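PDB 1XG2: pectinesterase 1, which hydrolyses the methyl esters of pectin to release methanol and is captured here, as the catalytic domain, in complex with its inhibitor protein. Local coordinates for residues S302-R305 / S306-V309. Numbering follows the deposited sequence.
Sequences SWLR and STGV
T307 folds back on L304, and its hydroxyl sets up an ST turn that leads the chain away from the helix. OG1 donates to the carbonyl O of L304 at 2.6 Å, lying in the carbonyl plane on a lone pair. The same oxygen also takes the backbone N of T307 at 3.0 Å, but this donor stands 52° above the plane, so side chain and main chain of one residue grip a single acceptor from different directions. OG1 in turn accepts the N-H of V309 at 3.2 Å, which closes the turn. The torsion that permits this double role, chi1 68°, tucks OG1 between the backbone N and the carbonyl carbon and leaves CG2 beside the N, where the methyl rests 3.5 Å from the carbonyl O of W303. A valine in place of T307 would probably leave the N-H of V309 without its acceptor and the L304 carbonyl with one donor fewer, freeing the turn to shift. Between T307 and V309, G308 carries the chain through with a positive phi of 88°, a backbone shape in which a CB would press on the preceding carbonyl O.

This short helix and its exit loop pack against the outside of the right-handed parallel beta-helix typical of pectinesterases, away from the predicted catalytic aspartates. W303 and L304 both rest on F142 of strand 140-144, and W303, L304 and T307 meet V121 of strand 120-123. In one of the two conformers of V309, its CG1 comes within 3.9 Å of the CD2 methyl of L304. Within this apolar layer L304 lays CG over one face of the W303 indole, 4.0 Å above its plane and displaced toward the rim.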
loop_
_atom_site.group_PDB
_atom_site.type_symbol
_atom_site.label_atom_id
_atom_site.label_comp_id
_atom_site.label_asym_id
_atom_site.label_seq_id
_atom_site.Cartn_x
_atom_site.Cartn_y
_atom_site.Cartn_z
ATOM N N SER A 302 1.596 12.889 -14.620
ATOM C CA SER A 302 0.175 13.124 -14.907
ATOM C C SER A 302 -0.598 13.644 -13.714
ATOM O O SER A 302 -1.710 14.156 -13.867
ATOM C CB SER A 302 -0.483 11.849 -15.466
ATOM O OG SER A 302 -0.513 10.782 -14.520
ATOM N N TRP A 303 -0.035 13.496 -12.519
ATOM C CA TRP A 303 -0.645 14.032 -11.321
ATOM C C TRP A 303 0.314 14.723 -10.339
ATOM O O TRP A 303 -0.139 15.462 -9.493
ATOM C CB TRP A 303 -1.436 12.941 -10.585
ATOM C CG TRP A 303 -0.649 11.715 -10.245
ATOM C CD1 TRP A 303 -0.403 10.662 -11.064
ATOM C CD2 TRP A 303 -0.016 11.408 -8.995
ATOM N NE1 TRP A 303 0.344 9.715 -10.411
ATOM C CE2 TRP A 303 0.591 10.143 -9.134
ATOM C CE3 TRP A 303 0.092 12.069 -7.764
ATOM C CZ2 TRP A 303 1.303 9.528 -8.095
ATOM C CZ3 TRP A 303 0.795 11.455 -6.727
ATOM C CH2 TRP A 303 1.392 10.202 -6.901
ATOM N N LEU A 304 1.614 14.494 -10.410
ATOM C CA LEU A 304 2.496 15.106 -9.414
ATOM C C LEU A 304 2.667 16.588 -9.658
ATOM O O LEU A 304 2.749 17.364 -8.704
ATOM C CB LEU A 304 3.859 14.451 -9.386
ATOM C CG LEU A 304 3.929 13.208 -8.513
ATOM C CD1 LEU A 304 5.298 12.552 -8.677
ATOM C CD2 LEU A 304 3.619 13.522 -7.048
ATOM N N ARG A 305 2.699 16.994 -10.932
ATOM C CA ARG A 305 3.013 18.388 -11.239
ATOM C C ARG A 305 2.020 19.358 -10.599
ATOM O O ARG A 305 2.422 20.445 -10.180
ATOM C CB ARG A 305 3.212 18.643 -12.754
ATOM C CG ARG A 305 1.932 18.362 -13.591
ATOM C CD ARG A 305 1.966 18.834 -15.059
ATOM N NE ARG A 305 2.493 17.826 -15.991
ATOM C CZ ARG A 305 1.797 16.827 -16.542
ATOM N NH1 ARG A 305 0.504 16.648 -16.281
ATOM N NH2 ARG A 305 2.413 15.994 -17.377
ATOM N N SER A 306 0.749 18.976 -10.455
ATOM C CA SER A 306 -0.224 19.902 -9.868
ATOM C C SER A 306 -0.178 19.993 -8.351
ATOM O O SER A 306 -0.866 20.823 -7.773
ATOM C CB SER A 306 -1.654 19.592 -10.326
ATOM O OG SER A 306 -1.686 19.507 -11.744
ATOM N N THR A 307 0.616 19.144 -7.704
ATOM C CA THR A 307 0.774 19.192 -6.243
ATOM C C THR A 307 1.752 20.248 -5.760
ATOM O O THR A 307 1.670 20.672 -4.612
ATOM C CB THR A 307 1.246 17.831 -5.676
ATOM O OG1 THR A 307 2.596 17.569 -6.102
ATOM C CG2 THR A 307 0.415 16.656 -6.218
ATOM N N GLY A 308 2.702 20.637 -6.608
ATOM C CA GLY A 308 3.770 21.535 -6.210
ATOM C C GLY A 308 5.012 20.858 -5.627
ATOM O O GLY A 308 6.066 21.497 -5.536
ATOM N N VAL A 309 4.906 19.583 -5.232
ATOM C CA VAL A 309 6.039 18.850 -4.647
ATOM C C VAL A 309 7.185 18.648 -5.641
ATOM O O VAL A 309 6.961 18.514 -6.850
ATOM C CB VAL A 309 5.597 17.447 -4.078
ATOM C CG1 VAL A 309 5.399 16.431 -5.203
ATOM C CG2 VAL A 309 6.608 16.918 -3.077
#